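Local coordinates for protein flavin reductase (Uncultured bacterium, PDB 5CHO) that probably uses a reduced nicotinamide cofactor to reduce flavin and supply it to the partner tryptophan halogenase of a bacterial two-component system, at residues Gly39-Val51 against Asp177-Leu189. Sequence-based numbering, arbitrary orientation.
Sequences GIFSSFATGVTVV and DALVYHSGQFRGL. With FAD (flavin-adenine dinucleotide), chain I.
His182 reaches across to the turn that follows helix 34-41, with Ser43 O in the plane of its imidazole and at its edge. CG stands anti to the backbone N (chi1 -180°), which carries the ring alongside Ala45, whose CB lies 3.8 Å from CD2; the bond from NE2 to Ser43 O, 3.0 Å, is bent and weak. One residue on, Ser183 N gives a much straighter bond to Ser42 O from above that carbonyl's plane, while Ser183 OG turns to Arg172 of the second subunit. With an alanine at His182, Ser43 O would probably lose this weak donor and a gap would open beside the Ala45 methyl.

Between Thr46 and Tyr181 the chains form an antiparallel hydrogen-bonded pair, Tyr181 N to Thr46 O at 2.8 Å and Thr46 N to Tyr181 O longer and more bent. This joins the hairpin 178-189 to strand 46-53 of the flavin reductase-like domain, at the dimethylbenzene end of the FAD. The side chains of Thr46 and Tyr181 run side by side, and the phenol ring takes flavin C7M over one face, 3.7 Å from CG. Phe186 lays its own face against Tyr181 CD1, and its CZ touches C8M at 3.7 Å. Val48 slants across Leu179 and Tyr181: its CG2 meets Leu179 CG and Tyr181 CB, both at 4.0 Å, and approaches the Phe186 ring at its edge.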
# COMPACT_ATOMS: atom_id res chain seq x y z
N GLY A 39 15.40 -0.40 -3.77
CA GLY A 39 15.28 -1.13 -5.02
C GLY A 39 14.40 -2.35 -4.85
O GLY A 39 13.60 -2.67 -5.72
N ILE A 40 14.56 -3.04 -3.72
CA ILE A 40 13.75 -4.22 -3.43
C ILE A 40 12.30 -3.83 -3.15
O ILE A 40 11.39 -4.44 -3.70
CB ILE A 40 14.31 -5.03 -2.25
CG1 ILE A 40 15.82 -5.23 -2.42
CG2 ILE A 40 13.58 -6.36 -2.14
CD1 ILE A 40 16.48 -5.98 -1.28
N PHE A 41 12.10 -2.85 -2.27
CA PHE A 41 10.76 -2.28 -2.05
C PHE A 41 10.07 -1.94 -3.37
O PHE A 41 8.85 -2.05 -3.48
CB PHE A 41 10.83 -1.02 -1.17
CG PHE A 41 11.11 -1.28 0.30
CD1 PHE A 41 10.95 -2.54 0.86
CD2 PHE A 41 11.51 -0.24 1.12
CE1 PHE A 41 11.20 -2.74 2.21
CE2 PHE A 41 11.76 -0.44 2.46
CZ PHE A 41 11.60 -1.69 3.01
N SER A 42 10.85 -1.52 -4.37
CA SER A 42 10.28 -1.01 -5.62
C SER A 42 9.67 -2.12 -6.47
O SER A 42 8.95 -1.84 -7.42
CB SER A 42 11.34 -0.28 -6.44
OG SER A 42 12.21 -1.19 -7.10
N SER A 43 9.96 -3.37 -6.13
CA SER A 43 9.40 -4.50 -6.85
C SER A 43 7.89 -4.60 -6.67
O SER A 43 7.20 -5.20 -7.49
CB SER A 43 10.07 -5.80 -6.40
OG SER A 43 9.69 -6.14 -5.08
N PHE A 44 7.38 -4.01 -5.59
CA PHE A 44 5.94 -3.94 -5.36
C PHE A 44 5.32 -2.70 -6.00
O PHE A 44 5.55 -1.58 -5.56
CB PHE A 44 5.63 -3.95 -3.86
CG PHE A 44 4.16 -4.05 -3.55
CD1 PHE A 44 3.43 -2.91 -3.25
CD2 PHE A 44 3.52 -5.27 -3.55
CE1 PHE A 44 2.07 -3.00 -2.96
CE2 PHE A 44 2.17 -5.37 -3.27
CZ PHE A 44 1.45 -4.23 -2.97
N ALA A 45 4.52 -2.92 -7.05
CA ALA A 45 3.89 -1.83 -7.77
C ALA A 45 2.85 -1.14 -6.90
O ALA A 45 2.24 -1.75 -6.02
CB ALA A 45 3.25 -2.33 -9.05
N THR A 46 2.64 0.15 -7.16
CA THR A 46 1.64 0.94 -6.45
C THR A 46 1.01 1.93 -7.40
O THR A 46 1.59 2.28 -8.42
CB THR A 46 2.24 1.74 -5.28
OG1 THR A 46 3.03 2.81 -5.81
CG2 THR A 46 3.09 0.88 -4.36
N GLY A 47 -0.17 2.41 -7.04
CA GLY A 47 -0.72 3.61 -7.64
C GLY A 47 -0.01 4.80 -7.02
O GLY A 47 0.98 4.63 -6.30
N VAL A 48 -0.50 6.00 -7.28
CA VAL A 48 0.11 7.20 -6.70
C VAL A 48 -0.97 8.18 -6.28
O VAL A 48 -1.92 8.41 -7.02
CB VAL A 48 1.05 7.91 -7.68
CG1 VAL A 48 1.83 9.00 -6.96
CG2 VAL A 48 2.01 6.92 -8.31
N THR A 49 -0.82 8.74 -5.08
CA THR A 49 -1.74 9.76 -4.58
C THR A 49 -1.06 11.08 -4.27
O THR A 49 0.16 11.18 -4.19
CB THR A 49 -2.47 9.32 -3.29
OG1 THR A 49 -1.58 9.48 -2.18
CG2 THR A 49 -2.92 7.88 -3.37
N VAL A 50 -1.89 12.11 -4.09
CA VAL A 50 -1.46 13.35 -3.46
C VAL A 50 -2.27 13.55 -2.18
O VAL A 50 -3.49 13.65 -2.21
CB VAL A 50 -1.63 14.56 -4.38
CG1 VAL A 50 -1.40 15.85 -3.61
CG2 VAL A 50 -0.67 14.46 -5.55
N VAL A 51 -1.55 13.59 -1.06
CA VAL A 51 -2.14 13.84 0.25
C VAL A 51 -2.10 15.34 0.54
O VAL A 51 -1.07 15.98 0.36
CB VAL A 51 -1.38 13.07 1.34
CG1 VAL A 51 -1.90 13.41 2.72
CG2 VAL A 51 -1.46 11.57 1.07
N ASP A 177 -6.78 5.62 -17.68
CA ASP A 177 -5.44 5.11 -17.41
C ASP A 177 -4.89 5.61 -16.08
O ASP A 177 -5.01 6.79 -15.75
CB ASP A 177 -4.50 5.49 -18.55
CG ASP A 177 -4.82 4.74 -19.82
OD1 ASP A 177 -5.93 4.18 -19.92
OD2 ASP A 177 -3.95 4.68 -20.72
N ALA A 178 -4.29 4.69 -15.33
CA ALA A 178 -3.85 4.97 -13.97
C ALA A 178 -2.34 5.19 -13.89
O ALA A 178 -1.58 4.58 -14.64
CB ALA A 178 -4.25 3.83 -13.06
N LEU A 179 -1.93 6.05 -12.97
CA LEU A 179 -0.52 6.28 -12.72
C LEU A 179 -0.02 5.22 -11.77
O LEU A 179 -0.58 5.02 -10.69
CB LEU A 179 -0.28 7.68 -12.15
CG LEU A 179 1.20 8.08 -12.03
CD1 LEU A 179 1.87 8.06 -13.39
CD2 LEU A 179 1.33 9.46 -11.39
N VAL A 180 1.04 4.54 -12.18
CA VAL A 180 1.61 3.47 -11.39
C VAL A 180 3.10 3.72 -11.19
O VAL A 180 3.79 4.18 -12.09
CB VAL A 180 1.36 2.12 -12.08
CG1 VAL A 180 2.23 1.02 -11.49
CG2 VAL A 180 -0.12 1.76 -11.95
N TYR A 181 3.58 3.40 -9.99
CA TYR A 181 4.98 3.56 -9.65
C TYR A 181 5.59 2.20 -9.36
O TYR A 181 5.24 1.55 -8.37
CB TYR A 181 5.15 4.49 -8.45
CG TYR A 181 6.58 4.85 -8.15
CD1 TYR A 181 7.33 5.60 -9.04
CD2 TYR A 181 7.18 4.44 -6.96
CE1 TYR A 181 8.64 5.93 -8.76
CE2 TYR A 181 8.49 4.77 -6.67
CZ TYR A 181 9.21 5.52 -7.58
OH TYR A 181 10.52 5.84 -7.30
N HIS A 182 6.49 1.76 -10.23
CA HIS A 182 7.11 0.45 -10.11
C HIS A 182 8.55 0.44 -10.62
O HIS A 182 8.86 1.05 -11.64
CB HIS A 182 6.30 -0.59 -10.89
CG HIS A 182 6.87 -1.97 -10.81
ND1 HIS A 182 7.48 -2.58 -11.88
CD2 HIS A 182 6.91 -2.86 -9.79
CE1 HIS A 182 7.88 -3.79 -11.52
NE2 HIS A 182 7.55 -3.98 -10.26
N SER A 183 9.42 -0.27 -9.89
CA SER A 183 10.84 -0.34 -10.21
C SER A 183 11.43 1.05 -10.32
O SER A 183 12.33 1.29 -11.13
CB SER A 183 11.06 -1.13 -11.52
OG SER A 183 11.17 -2.51 -11.26
N GLY A 184 10.93 1.97 -9.50
CA GLY A 184 11.41 3.34 -9.51
C GLY A 184 11.02 4.10 -10.76
O GLY A 184 11.56 5.18 -11.02
N GLN A 185 10.09 3.55 -11.54
CA GLN A 185 9.61 4.18 -12.76
C GLN A 185 8.15 4.53 -12.64
O GLN A 185 7.38 3.82 -11.99
CB GLN A 185 9.79 3.27 -13.98
CG GLN A 185 11.22 2.93 -14.35
CD GLN A 185 12.02 4.15 -14.76
OE1 GLN A 185 11.52 5.01 -15.48
NE2 GLN A 185 13.28 4.20 -14.33
N PHE A 186 7.75 5.63 -13.29
CA PHE A 186 6.34 5.93 -13.44
C PHE A 186 5.84 5.20 -14.68
O PHE A 186 6.52 5.17 -15.71
CB PHE A 186 6.10 7.44 -13.52
CG PHE A 186 6.29 8.15 -12.21
CD1 PHE A 186 7.48 8.78 -11.91
CD2 PHE A 186 5.27 8.15 -11.27
CE1 PHE A 186 7.65 9.42 -10.70
CE2 PHE A 186 5.44 8.79 -10.06
CZ PHE A 186 6.63 9.43 -9.77
N ARG A 187 4.65 4.63 -14.57
CA ARG A 187 4.06 3.85 -15.65
C ARG A 187 2.60 4.19 -15.79
O ARG A 187 1.97 4.69 -14.86
CB ARG A 187 4.21 2.34 -15.40
CG ARG A 187 5.63 1.90 -15.23
CD ARG A 187 6.37 1.93 -16.57
NE ARG A 187 7.79 1.62 -16.40
CZ ARG A 187 8.33 0.41 -16.46
NH1 ARG A 187 7.62 -0.66 -16.81
NH2 ARG A 187 9.63 0.28 -16.23
N GLY A 188 2.09 3.95 -16.99
CA GLY A 188 0.67 4.10 -17.25
C GLY A 188 0.04 2.72 -17.28
O GLY A 188 0.52 1.83 -17.99
N LEU A 189 -1.03 2.56 -16.52
CA LEU A 189 -1.77 1.30 -16.49
C LEU A 189 -3.08 1.53 -17.23
O LEU A 189 -3.92 2.30 -16.77
CB LEU A 189 -2.04 0.85 -15.05
CG LEU A 189 -2.81 -0.47 -14.94
CD1 LEU A 189 -1.90 -1.66 -15.22
CD2 LEU A 189 -3.50 -0.59 -13.60
PA FAD I . 9.34 17.98 2.95
O1A FAD I . 9.32 19.22 3.81
O2A FAD I . 9.42 18.35 1.52
O5B FAD I . 10.62 17.07 3.32
C5B FAD I . 10.87 15.90 2.53
C4B FAD I . 12.31 15.34 2.82
O4B FAD I . 13.18 16.15 2.32
C3B FAD I . 12.56 15.30 4.32
O3B FAD I . 13.26 14.15 4.67
C2B FAD I . 13.40 16.54 4.62
O2B FAD I . 14.46 16.23 5.68
C1B FAD I . 14.00 16.84 3.52
N9A FAD I . 14.00 18.24 3.33
C8A FAD I . 13.16 18.97 2.57
N7A FAD I . 13.51 20.28 2.68
C5A FAD I . 14.57 20.35 3.53
C6A FAD I . 15.32 21.42 4.00
N6A FAD I . 15.27 22.86 3.77
N1A FAD I . 16.35 21.20 4.85
C2A FAD I . 16.65 19.93 5.25
N3A FAD I . 15.91 18.87 4.80
C4A FAD I . 14.87 19.09 3.93
N1 FAD I . 7.00 10.49 1.17
C2 FAD I . 6.40 9.98 2.40
O2 FAD I . 6.70 10.48 3.49
N3 FAD I . 5.46 8.86 2.35
C4 FAD I . 5.12 8.28 1.10
O4 FAD I . 4.37 7.41 1.06
C4X FAD I . 5.74 8.81 -0.16
N5 FAD I . 5.42 8.24 -1.43
C5X FAD I . 6.02 8.78 -2.68
C6 FAD I . 5.70 8.22 -3.95
C7 FAD I . 6.29 8.72 -5.11
C7M FAD I . 5.71 7.88 -6.30
C8 FAD I . 7.18 9.79 -5.02
C8M FAD I . 7.76 10.27 -6.39
C9 FAD I . 7.49 10.35 -3.77
C9A FAD I . 6.92 9.84 -2.59
N10 FAD I . 7.26 10.43 -1.30
C10 FAD I . 6.66 9.90 -0.09
C1' FAD I . 8.22 11.57 -1.19
C2' FAD I . 7.47 12.87 -0.84
O2' FAD I . 6.49 13.10 -1.80
C3' FAD I . 8.48 14.00 -0.84
O3' FAD I . 9.40 13.79 0.18
C4' FAD I . 7.78 15.35 -0.62
O4' FAD I . 8.65 16.36 -0.89
C5' FAD I . 7.32 15.46 0.85
O5' FAD I . 6.68 16.72 1.05
P FAD I . 6.64 17.36 2.54
O1P FAD I . 6.40 18.84 2.43
O2P FAD I . 5.54 16.69 3.37
O3P FAD I . 8.04 17.10 3.21
O HOH W 1 6.60 0.94 -6.20
O HOH W 2 -2.62 5.92 -9.34